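PDB 2WW2: alpha-1,2-mannosidase from Bacteroides thetaiotaomicron, which hydrolyses alpha-mannosidic linkages with inversion of configuration, as a calcium-dependent member of glycoside hydrolase family 92. Local coordinates for residues A[73-77]-A[370-376]; A[127-133]-A[250-256]; A[151-157]-A[209-215]; A[521-527]-A[584-589]. All coordinates share one frame; numbering follows the deposited sequence. Where two conformers were deposited one is given.

Overall arrangement
Interactions 1 and 2 both join the N-terminal domain to the catalytic part of the chain, at points whose centres lie about 26 Å apart, and both are buried. In interaction 1 an arginine grips a loop carbonyl amid apolar packing; in interaction 2 a glutamate ties a turn to a helix end beside a valine cluster. Interaction 3 is local to the N-terminal domain, closer to the surface and dominated by backbone hydrogen bonds; its strands belong to the same antiparallel system that interaction 2 reaches. Interaction 4 is buried within the catalytic domain, about 47 Å from interaction 3 between centres, and relies chiefly on aromatic and proline packing.

Interaction 1. Residues A[73-77]-A[370-376]; sequences WINDY and WASPGHR
Ile74 is wedged between the face of Trp370 and the side chains of Ser372 and Arg376. Its CB bond points toward 370-376, and from there the side chain divides. CG1, placed anti to the carbonyl carbon (chi1 -66°), sits over the six-membered ring of Trp370 in a CH-pi contact, 3.9 Å from the centroid; CD1 continues over the same face toward its rim, nearest CE3. The other branch, CG2, pushes against Ser372, where its 3.5 Å approach to CB is tight. Beside this packing the Ile74 carbonyl is gripped by Arg376. NH2 donates to a lone pair of Ile74 O at 2.9 Å, the oxygen lying in the guanidinium plane, while NH1 adds a weak bond to it and a firmer one, at 3.0 Å, to Ser372 O. The bends at chi2 and chi3 fold the arginine back over its own loop. With an alanine in place of Arg376, both carbonyls would probably lose their shared donor group and the loops could shift. A water lies 2.8 Å from both Asn75 O and Ser372 OG, and this hydroxyl has a further partner in Asp328. Farther along, Pro373, which follows a cis peptide bond, places CD over the centre of the Tyr77 ring, 3.9 Å from the centroid, and the phenol OH is held by the same Asp328. A glycerol molecule lies close to the Arg376 side chain. The contact joins an N-terminal-domain loop to the end of catalytic-domain strand 370-371, consistent with the family 92 design in which the active-site pocket forms between the two domains.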
# COMPACT_ATOMS: atom_id res chain seq x y z
N TRP A 73 16.61 -22.54 6.63
CA TRP A 73 15.51 -23.49 6.48
C TRP A 73 15.96 -24.85 5.98
O TRP A 73 15.39 -25.86 6.36
CB TRP A 73 14.37 -22.88 5.64
CG TRP A 73 13.72 -21.80 6.47
CD1 TRP A 73 13.99 -20.45 6.43
CD2 TRP A 73 12.76 -21.99 7.52
NE1 TRP A 73 13.23 -19.80 7.37
CE2 TRP A 73 12.47 -20.71 8.05
CE3 TRP A 73 12.11 -23.12 8.05
CZ2 TRP A 73 11.56 -20.53 9.10
CZ3 TRP A 73 11.19 -22.93 9.09
CH2 TRP A 73 10.92 -21.64 9.60
N ILE A 74 17.02 -24.87 5.17
CA ILE A 74 17.67 -26.14 4.82
C ILE A 74 18.38 -26.69 6.07
O ILE A 74 18.41 -27.89 6.31
CB ILE A 74 18.68 -25.88 3.68
CG1 ILE A 74 17.92 -25.45 2.41
CG2 ILE A 74 19.55 -27.12 3.42
CD1 ILE A 74 17.07 -26.56 1.82
N ASN A 75 18.94 -25.78 6.86
CA ASN A 75 19.53 -26.09 8.16
C ASN A 75 20.85 -26.87 7.96
O ASN A 75 21.41 -26.87 6.85
CB ASN A 75 18.49 -26.80 9.08
CG ASN A 75 18.75 -26.57 10.59
OD1 ASN A 75 19.87 -26.74 11.08
ND2 ASN A 75 17.69 -26.24 11.34
N ASP A 76 21.37 -27.48 9.02
CA ASP A 76 22.78 -27.92 9.08
C ASP A 76 22.93 -29.45 9.04
O ASP A 76 21.94 -30.19 9.13
CB ASP A 76 23.46 -27.38 10.35
CG ASP A 76 24.96 -27.09 10.16
OD1 ASP A 76 25.52 -27.47 9.09
OD2 ASP A 76 25.57 -26.45 11.05
N TYR A 77 24.17 -29.92 8.86
CA TYR A 77 24.50 -31.34 9.00
C TYR A 77 26.00 -31.42 9.32
O TYR A 77 26.75 -30.45 9.07
CB TYR A 77 24.17 -32.12 7.71
CG TYR A 77 25.03 -31.68 6.55
CD1 TYR A 77 26.26 -32.31 6.28
CD2 TYR A 77 24.66 -30.61 5.74
CE1 TYR A 77 27.09 -31.88 5.24
CE2 TYR A 77 25.47 -30.17 4.69
CZ TYR A 77 26.69 -30.81 4.46
OH TYR A 77 27.49 -30.38 3.44
N TRP A 370 18.53 -28.85 -5.60
CA TRP A 370 18.97 -28.40 -4.26
C TRP A 370 19.65 -29.59 -3.58
O TRP A 370 19.08 -30.68 -3.50
CB TRP A 370 17.76 -27.93 -3.41
CG TRP A 370 17.90 -26.50 -2.93
CD1 TRP A 370 17.17 -25.42 -3.32
CD2 TRP A 370 18.87 -26.01 -1.98
NE1 TRP A 370 17.61 -24.27 -2.67
CE2 TRP A 370 18.65 -24.61 -1.84
CE3 TRP A 370 19.89 -26.61 -1.22
CZ2 TRP A 370 19.42 -23.81 -0.98
CZ3 TRP A 370 20.68 -25.81 -0.39
CH2 TRP A 370 20.43 -24.42 -0.27
N ALA A 371 20.89 -29.40 -3.13
CA ALA A 371 21.67 -30.45 -2.47
C ALA A 371 22.19 -29.94 -1.14
O ALA A 371 22.76 -28.84 -1.08
CB ALA A 371 22.87 -30.87 -3.35
N SER A 372 22.03 -30.74 -0.09
CA SER A 372 22.58 -30.41 1.22
C SER A 372 22.46 -31.58 2.22
O SER A 372 21.50 -31.65 2.99
CB SER A 372 21.87 -29.17 1.80
OG SER A 372 22.50 -28.74 3.01
N PRO A 373 23.41 -32.51 2.20
CA PRO A 373 24.50 -32.61 1.23
C PRO A 373 24.07 -33.42 0.01
O PRO A 373 24.66 -33.28 -1.06
CB PRO A 373 25.59 -33.36 2.01
CG PRO A 373 24.84 -34.23 2.98
CD PRO A 373 23.55 -33.51 3.29
N GLY A 374 23.06 -34.26 0.19
CA GLY A 374 22.47 -34.99 -0.91
C GLY A 374 21.18 -34.32 -1.33
O GLY A 374 20.92 -33.17 -0.96
N HIS A 375 20.35 -35.04 -2.08
CA HIS A 375 19.12 -34.46 -2.61
C HIS A 375 18.19 -33.98 -1.50
O HIS A 375 17.87 -34.73 -0.57
CB HIS A 375 18.37 -35.50 -3.44
CG HIS A 375 19.03 -35.87 -4.74
ND1 HIS A 375 19.34 -34.94 -5.71
CD2 HIS A 375 19.36 -37.08 -5.25
CE1 HIS A 375 19.87 -35.57 -6.76
NE2 HIS A 375 19.88 -36.86 -6.50
N ARG A 376 17.75 -32.72 -1.61
CA ARG A 376 16.79 -32.12 -0.69
C ARG A 376 15.63 -31.52 -1.48
O ARG A 376 15.83 -30.91 -2.55
CB ARG A 376 17.49 -31.03 0.14
CG ARG A 376 18.60 -31.56 1.08
CD ARG A 376 18.00 -32.32 2.27
NE ARG A 376 17.19 -31.40 3.07
CZ ARG A 376 17.69 -30.55 3.97
NH1 ARG A 376 19.01 -30.50 4.21
NH2 ARG A 376 16.86 -29.75 4.63
O HOH W 1 21.47 -29.38 5.54

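Interaction 2. Residues A[127-133]-A[250-256]; sequences TSRGAVF and EVADADV
Gly130 and Val251 face each other with CA atoms 6.4 Å apart, and the gap narrows to 5.2 Å between the CA atoms of Val132 and Val256, as strand 130-133 passes the type II turn Val251-Ala254. This pairs the beta-hairpin turn between strands 121-126 and 130-136 of the N-terminal domain with the link between helices 240-250 and 256-271. Glu250, extended beyond CG, inserts its carboxylate into the hairpin turn. OE1 takes two bonds: Thr127 OG1 donates to its anti lone pair at 2.6 Å, and Arg129 N to its syn lone pair at 2.8 Å. Thr127 OG1 in turn accepts from Gly130 N in an ST motif, so the glutamate and the turn brace one hydroxyl. OE2 forms a salt bridge with Arg129 NH1, the guanidinium and carboxylate planes standing 74° apart; Arg129 NH2 reaches on to Tyr302 O. Beyond the charged end, the branches of Val132 part: CG2 packs on Val251 CG1 at 3.8 Å, and CG1 lies against the backbone at Asp255 and Val256. Ile259 of helix 256-271 adds to this apolar patch. Last in line, a water donates to Phe133 O and accepts from Val256 N at 2.9 Å.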
# COMPACT_ATOMS: atom_id res chain seq x y z
N THR A 127 41.07 -23.56 7.95
CA THR A 127 41.66 -24.00 6.71
C THR A 127 40.47 -24.58 5.95
O THR A 127 39.33 -24.40 6.38
CB THR A 127 42.74 -25.08 6.96
OG1 THR A 127 42.15 -26.21 7.62
CG2 THR A 127 43.89 -24.53 7.83
N SER A 128 40.70 -25.30 4.84
CA SER A 128 39.60 -25.92 4.09
C SER A 128 38.80 -26.88 4.97
O SER A 128 37.57 -26.91 4.91
CB SER A 128 40.16 -26.72 2.90
OG SER A 128 40.72 -25.83 1.93
N ARG A 129 39.50 -27.67 5.77
CA ARG A 129 38.86 -28.75 6.52
C ARG A 129 39.12 -28.69 8.03
O ARG A 129 38.52 -29.44 8.78
CB ARG A 129 39.29 -30.10 5.93
CG ARG A 129 38.90 -30.21 4.46
CD ARG A 129 39.44 -31.51 3.78
NE ARG A 129 39.21 -31.42 2.35
CZ ARG A 129 39.98 -30.72 1.52
NH1 ARG A 129 41.05 -30.07 1.99
NH2 ARG A 129 39.69 -30.68 0.23
N GLY A 130 39.95 -27.76 8.48
CA GLY A 130 40.22 -27.69 9.92
C GLY A 130 40.14 -26.27 10.45
O GLY A 130 39.79 -25.34 9.70
N ALA A 131 40.45 -26.10 11.74
CA ALA A 131 40.47 -24.77 12.36
C ALA A 131 41.46 -24.76 13.51
O ALA A 131 41.78 -25.82 14.06
CB ALA A 131 39.07 -24.39 12.89
N VAL A 132 41.92 -23.58 13.89
CA VAL A 132 42.76 -23.47 15.08
C VAL A 132 42.21 -22.32 15.90
O VAL A 132 41.84 -21.31 15.33
CB VAL A 132 44.26 -23.26 14.72
CG1 VAL A 132 45.10 -23.03 15.97
CG2 VAL A 132 44.80 -24.48 13.94
N PHE A 133 42.09 -22.53 17.22
CA PHE A 133 41.62 -21.52 18.16
C PHE A 133 42.80 -21.06 19.03
O PHE A 133 43.72 -21.85 19.29
CB PHE A 133 40.61 -22.11 19.17
CG PHE A 133 39.26 -22.48 18.59
CD1 PHE A 133 38.11 -21.80 19.00
CD2 PHE A 133 39.14 -23.50 17.66
CE1 PHE A 133 36.86 -22.14 18.48
CE2 PHE A 133 37.88 -23.84 17.14
CZ PHE A 133 36.74 -23.17 17.55
N GLU A 250 46.74 -30.09 7.50
CA GLU A 250 46.25 -28.71 7.49
C GLU A 250 46.51 -27.91 8.76
O GLU A 250 46.68 -26.69 8.69
CB GLU A 250 44.76 -28.65 7.13
CG GLU A 250 44.41 -29.24 5.74
CD GLU A 250 42.93 -29.12 5.37
OE1 GLU A 250 42.24 -28.23 5.92
OE2 GLU A 250 42.46 -29.93 4.51
N VAL A 251 46.48 -28.56 9.93
CA VAL A 251 46.54 -27.76 11.17
C VAL A 251 47.57 -28.22 12.21
O VAL A 251 47.85 -27.49 13.17
CB VAL A 251 45.14 -27.65 11.87
CG1 VAL A 251 44.16 -26.79 11.02
CG2 VAL A 251 44.55 -29.05 12.14
N ALA A 252 48.12 -29.42 12.04
CA ALA A 252 49.06 -29.95 13.03
C ALA A 252 50.17 -28.93 13.28
O ALA A 252 50.69 -28.35 12.35
CB ALA A 252 49.66 -31.30 12.56
N ASP A 253 50.49 -28.71 14.56
CA ASP A 253 51.59 -27.82 14.97
C ASP A 253 51.33 -26.33 14.78
O ASP A 253 52.19 -25.51 15.10
CB ASP A 253 52.90 -28.15 14.24
CG ASP A 253 53.34 -29.58 14.47
OD1 ASP A 253 53.73 -30.23 13.48
OD2 ASP A 253 53.29 -30.06 15.62
N ALA A 254 50.18 -25.97 14.23
CA ALA A 254 49.95 -24.56 13.92
C ALA A 254 49.38 -23.80 15.11
O ALA A 254 48.73 -24.40 15.98
CB ALA A 254 49.02 -24.41 12.72
N ASP A 255 49.62 -22.49 15.16
CA ASP A 255 48.88 -21.64 16.08
C ASP A 255 47.88 -20.81 15.27
O ASP A 255 47.90 -20.90 14.05
CB ASP A 255 49.81 -20.76 16.92
CG ASP A 255 50.68 -19.85 16.09
OD1 ASP A 255 50.44 -19.65 14.88
OD2 ASP A 255 51.64 -19.31 16.67
N VAL A 256 47.01 -20.04 15.92
CA VAL A 256 45.96 -19.32 15.19
C VAL A 256 46.55 -18.28 14.22
O VAL A 256 46.02 -18.06 13.14
CB VAL A 256 44.89 -18.67 16.12
CG1 VAL A 256 45.47 -17.46 16.85
CG2 VAL A 256 43.64 -18.26 15.30
O HOH W 2 46.68 -20.50 18.81

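Interaction 3. Residues A[151-157]-A[209-215]; sequences NGGSSIT and DVAADYT
Ser154 and Ala212, and two residues along Ile156 and Val210, form the hydrogen-bonded pairs of two antiparallel strands whose axes run at 177° with a closest approach of 4.7 Å. Both pairs exchange N-H···O bonds in each direction, the shortest being Val210 N to Ile156 O at 2.9 Å. The bonding continues beyond the regular strands, where Gly153 N meets a lone pair of Asp213 O. CA-H···O contacts fill in between, among them Ser155 CA to Val210 O at 3.2 Å.

Side-chain hydrogen bonds secure the glycine turn. Asp213, with CG anti to its backbone N (chi1 173°), swings its carboxylate to Gly152, whose N reaches OD1 at 2.9 Å from above the carboxylate plane. OD2 receives a water at 2.7 Å, which also takes a weak bond from Asn151 ND2. At Ser154, OG accepts from Thr215 OG1 at 2.8 Å and is bonded as well to Tyr150 O, which satisfies a buried hydroxyl.

Apolar packing lies on the face carrying Ile156 and Val210, with CB of the former 4.0 Å from CG1 of the latter. The CG1-CD1 branch of Ile156 runs alongside the hydroxyl of Thr215, and Ala149 lies beside both residues. On the other face, Ser155 CB meets Ala211 CB.

Strand 154-159 is paired on its other side with 164-169, and beyond the bend at Asp213 the chain continues into strand 216-221, which pairs with 143-148. Both strands of the contact are part of the antiparallel beta-sandwich of the N-terminal domain, which falls in the galactose mutarotase clan.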
# COMPACT_ATOMS: atom_id res chain seq x y z
N ASN A 151 22.91 -33.39 18.76
CA ASN A 151 22.02 -34.54 18.95
C ASN A 151 21.86 -35.35 17.67
O ASN A 151 22.57 -35.11 16.69
CB ASN A 151 20.66 -34.13 19.53
CG ASN A 151 19.85 -33.27 18.57
OD1 ASN A 151 20.40 -32.67 17.66
ND2 ASN A 151 18.54 -33.22 18.79
N GLY A 152 20.97 -36.34 17.69
CA GLY A 152 20.80 -37.24 16.54
C GLY A 152 21.69 -38.49 16.57
O GLY A 152 21.78 -39.21 15.57
N GLY A 153 22.34 -38.75 17.70
CA GLY A 153 23.19 -39.95 17.83
C GLY A 153 24.66 -39.64 17.57
O GLY A 153 25.17 -39.87 16.47
N SER A 154 25.33 -39.13 18.59
CA SER A 154 26.73 -38.72 18.46
C SER A 154 27.58 -39.47 19.49
O SER A 154 27.04 -40.20 20.34
CB SER A 154 26.85 -37.21 18.69
OG SER A 154 26.24 -36.85 19.91
N SER A 155 28.90 -39.32 19.40
CA SER A 155 29.81 -39.95 20.36
C SER A 155 31.06 -39.11 20.50
O SER A 155 31.48 -38.43 19.54
CB SER A 155 30.20 -41.35 19.89
OG SER A 155 30.86 -41.26 18.62
N ILE A 156 31.64 -39.14 21.69
CA ILE A 156 32.88 -38.45 21.96
C ILE A 156 33.78 -39.34 22.79
O ILE A 156 33.32 -40.02 23.71
CB ILE A 156 32.64 -37.15 22.78
CG1 ILE A 156 31.63 -36.24 22.08
CG2 ILE A 156 33.96 -36.40 23.00
CD1 ILE A 156 31.24 -35.01 22.94
N THR A 157 35.08 -39.35 22.47
CA THR A 157 36.07 -40.03 23.28
C THR A 157 37.19 -39.06 23.64
O THR A 157 37.67 -38.31 22.79
CB THR A 157 36.65 -41.26 22.54
OG1 THR A 157 35.59 -42.18 22.26
CG2 THR A 157 37.70 -41.96 23.40
N ASP A 209 34.43 -41.72 27.53
CA ASP A 209 33.82 -42.28 26.34
C ASP A 209 32.31 -42.19 26.50
O ASP A 209 31.77 -42.68 27.49
CB ASP A 209 34.25 -43.74 26.17
CG ASP A 209 33.87 -44.29 24.82
OD1 ASP A 209 34.04 -43.59 23.80
OD2 ASP A 209 33.40 -45.44 24.77
N VAL A 210 31.63 -41.51 25.58
CA VAL A 210 30.19 -41.34 25.68
C VAL A 210 29.54 -41.52 24.30
O VAL A 210 30.14 -41.17 23.28
CB VAL A 210 29.81 -39.98 26.34
CG1 VAL A 210 30.27 -38.80 25.48
CG2 VAL A 210 28.30 -39.90 26.61
N ALA A 211 28.35 -42.10 24.27
CA ALA A 211 27.56 -42.17 23.04
C ALA A 211 26.11 -42.13 23.47
O ALA A 211 25.70 -42.89 24.36
CB ALA A 211 27.86 -43.45 22.24
N ALA A 212 25.35 -41.24 22.87
CA ALA A 212 23.92 -41.11 23.15
C ALA A 212 23.31 -40.26 22.06
O ALA A 212 23.99 -39.86 21.12
CB ALA A 212 23.71 -40.44 24.50
N ASP A 213 22.02 -39.97 22.20
CA ASP A 213 21.38 -39.03 21.29
C ASP A 213 22.16 -37.71 21.25
O ASP A 213 22.57 -37.24 20.17
CB ASP A 213 19.94 -38.79 21.75
CG ASP A 213 19.23 -37.69 20.96
OD1 ASP A 213 19.36 -37.64 19.71
OD2 ASP A 213 18.53 -36.89 21.60
N TYR A 214 22.37 -37.12 22.42
CA TYR A 214 23.07 -35.84 22.57
C TYR A 214 24.27 -36.10 23.48
O TYR A 214 24.10 -36.64 24.57
CB TYR A 214 22.13 -34.82 23.22
CG TYR A 214 22.72 -33.43 23.44
CD1 TYR A 214 23.59 -32.85 22.52
CD2 TYR A 214 22.36 -32.68 24.55
CE1 TYR A 214 24.13 -31.55 22.74
CE2 TYR A 214 22.87 -31.41 24.77
CZ TYR A 214 23.74 -30.85 23.86
OH TYR A 214 24.24 -29.58 24.12
N THR A 215 25.47 -35.70 23.04
CA THR A 215 26.66 -35.85 23.88
C THR A 215 27.50 -34.58 23.89
O THR A 215 27.58 -33.87 22.88
CB THR A 215 27.58 -37.01 23.41
OG1 THR A 215 28.06 -36.77 22.08
CG2 THR A 215 26.85 -38.35 23.46
O HOH W 3 18.21 -34.18 21.94

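Interaction 4. Residues A[521-527]-A[584-589]; sequences HWTWSVF and NQPVQH
Pro586 points its CG corner at the indole face of Trp522, the ring tilted so that CB and CD follow and N and CA stand farther off. CG makes a CH-pi contact with the five-membered ring, 3.8 Å from the centroid, while CB packs near CE3 and CD near CZ2. The Trp522 side chain leaves its backbone pointing away from 584-589, and the rotation that sets CG anti to the carbonyl carbon (chi1 -80°) brings the indole back to meet the proline; Thr515 O accepts from its NE1. Replacing Trp522 by an alanine is likely to strip Pro586 of its aromatic platform, leave Thr515 O without that donor and open a gap toward helix 444-465.

Phe527 and His589 meet edge to face, with centroids 5.2 Å apart and planes at 76°; the phenyl CD2 comes over the imidazole toward its rim. The edge of the same imidazole points at the backbone of Trp524, and NE2 lies 3.0 Å from a water that makes a weak bond to Val526 O.

By contrast, flat groups stack at His521, where the Asn584 amide lies over the imidazole, planes 15° apart; which amide end is nitrogen is doubtful. Val587 CG1 touches both His521 O and the indole of Trp524, 3.6 Å from CD1. The rest of that indole leads off toward helices 530-537 and 540-551.

No clear direct hydrogen bond crosses between the segments, although every touching residue is buried. Rings, a proline and a valine thus bring helix 519-522 and the loop before helix 600-613 together in the helical catalytic domain, the fit depending on shape and ring faces more than on matched polar groups.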
# COMPACT_ATOMS: atom_id res chain seq x y z
N HIS A 521 6.08 -10.54 -11.32
CA HIS A 521 7.50 -10.92 -11.41
C HIS A 521 7.75 -11.95 -12.49
O HIS A 521 8.67 -11.81 -13.28
CB HIS A 521 8.02 -11.47 -10.07
CG HIS A 521 7.52 -10.73 -8.88
ND1 HIS A 521 8.04 -9.51 -8.50
CD2 HIS A 521 6.54 -11.02 -7.99
CE1 HIS A 521 7.41 -9.08 -7.42
NE2 HIS A 521 6.50 -9.98 -7.09
N TRP A 522 6.95 -13.02 -12.49
CA TRP A 522 7.20 -14.20 -13.33
C TRP A 522 7.01 -13.95 -14.83
O TRP A 522 7.56 -14.67 -15.67
CB TRP A 522 6.37 -15.40 -12.82
CG TRP A 522 7.05 -16.03 -11.65
CD1 TRP A 522 6.81 -15.79 -10.32
CD2 TRP A 522 8.14 -16.96 -11.69
NE1 TRP A 522 7.67 -16.54 -9.54
CE2 TRP A 522 8.50 -17.25 -10.36
CE3 TRP A 522 8.86 -17.57 -12.75
CZ2 TRP A 522 9.55 -18.14 -10.04
CZ3 TRP A 522 9.88 -18.45 -12.43
CH2 TRP A 522 10.21 -18.73 -11.09
N THR A 523 6.27 -12.90 -15.17
CA THR A 523 6.07 -12.54 -16.57
C THR A 523 7.41 -12.21 -17.26
O THR A 523 7.54 -12.37 -18.47
CB THR A 523 5.05 -11.40 -16.72
OG1 THR A 523 3.76 -11.90 -16.34
CG2 THR A 523 4.97 -10.87 -18.18
N TRP A 524 8.41 -11.79 -16.49
CA TRP A 524 9.72 -11.45 -17.05
C TRP A 524 10.67 -12.63 -17.21
O TRP A 524 11.79 -12.47 -17.72
CB TRP A 524 10.39 -10.37 -16.18
CG TRP A 524 9.53 -9.15 -16.13
CD1 TRP A 524 8.68 -8.78 -15.12
CD2 TRP A 524 9.39 -8.17 -17.16
NE1 TRP A 524 8.03 -7.62 -15.46
CE2 TRP A 524 8.44 -7.22 -16.70
CE3 TRP A 524 9.97 -7.98 -18.42
CZ2 TRP A 524 8.07 -6.11 -17.45
CZ3 TRP A 524 9.59 -6.87 -19.17
CH2 TRP A 524 8.66 -5.95 -18.68
N SER A 525 10.24 -13.80 -16.77
CA SER A 525 11.14 -14.96 -16.73
C SER A 525 11.28 -15.61 -18.11
O SER A 525 10.91 -16.79 -18.31
CB SER A 525 10.65 -15.99 -15.69
OG SER A 525 11.64 -16.98 -15.46
N VAL A 526 11.82 -14.84 -19.05
CA VAL A 526 12.05 -15.34 -20.41
C VAL A 526 13.41 -14.80 -20.86
O VAL A 526 13.51 -14.03 -21.81
CB VAL A 526 10.94 -14.88 -21.38
CG1 VAL A 526 11.03 -15.63 -22.73
CG2 VAL A 526 9.56 -15.10 -20.75
N PHE A 527 14.47 -15.20 -20.19
CA PHE A 527 15.76 -14.61 -20.50
C PHE A 527 16.45 -15.21 -21.73
O PHE A 527 17.39 -14.63 -22.22
CB PHE A 527 16.69 -14.60 -19.29
CG PHE A 527 16.32 -15.57 -18.23
CD1 PHE A 527 16.83 -16.86 -18.27
CD2 PHE A 527 15.47 -15.21 -17.21
CE1 PHE A 527 16.48 -17.77 -17.29
CE2 PHE A 527 15.11 -16.13 -16.21
CZ PHE A 527 15.63 -17.41 -16.26
N ASN A 584 14.12 -10.56 -6.20
CA ASN A 584 13.17 -11.57 -6.62
C ASN A 584 13.69 -12.23 -7.89
O ASN A 584 13.98 -11.56 -8.89
CB ASN A 584 11.77 -10.98 -6.78
CG ASN A 584 10.69 -12.05 -6.96
OD1 ASN A 584 9.82 -12.26 -6.10
ND2 ASN A 584 10.73 -12.72 -8.10
N GLN A 585 13.86 -13.54 -7.83
CA GLN A 585 14.64 -14.27 -8.84
C GLN A 585 14.24 -14.02 -10.30
O GLN A 585 15.10 -13.67 -11.12
CB GLN A 585 14.67 -15.77 -8.50
CG GLN A 585 15.62 -16.15 -7.34
CD GLN A 585 15.06 -15.81 -5.95
OE1 GLN A 585 13.93 -15.36 -5.81
NE2 GLN A 585 15.86 -16.03 -4.92
N PRO A 586 12.96 -14.20 -10.65
CA PRO A 586 12.60 -14.03 -12.05
C PRO A 586 12.77 -12.60 -12.60
O PRO A 586 12.65 -12.42 -13.80
CB PRO A 586 11.13 -14.45 -12.10
CG PRO A 586 10.64 -14.27 -10.69
CD PRO A 586 11.81 -14.68 -9.85
N VAL A 587 13.00 -11.61 -11.74
CA VAL A 587 13.28 -10.26 -12.26
C VAL A 587 14.71 -9.77 -11.97
O VAL A 587 15.01 -8.62 -12.24
CB VAL A 587 12.25 -9.19 -11.81
CG1 VAL A 587 10.89 -9.47 -12.42
CG2 VAL A 587 12.18 -9.11 -10.30
N GLN A 588 15.59 -10.64 -11.48
CA GLN A 588 17.00 -10.23 -11.24
C GLN A 588 17.67 -9.65 -12.51
O GLN A 588 18.49 -8.75 -12.43
CB GLN A 588 17.83 -11.40 -10.71
CG GLN A 588 17.57 -11.71 -9.24
CD GLN A 588 18.32 -12.95 -8.75
OE1 GLN A 588 19.15 -13.53 -9.47
NE2 GLN A 588 18.04 -13.36 -7.52
N HIS A 589 17.32 -10.19 -13.67
CA HIS A 589 17.90 -9.76 -14.94
C HIS A 589 17.17 -8.57 -15.56
O HIS A 589 17.64 -8.00 -16.54
CB HIS A 589 17.83 -10.91 -15.94
CG HIS A 589 16.43 -11.17 -16.43
ND1 HIS A 589 15.46 -11.72 -15.63
CD2 HIS A 589 15.84 -10.91 -17.62
CE1 HIS A 589 14.33 -11.81 -16.31
NE2 HIS A 589 14.53 -11.32 -17.52
O HOH W 4 13.04 -11.45 -20.12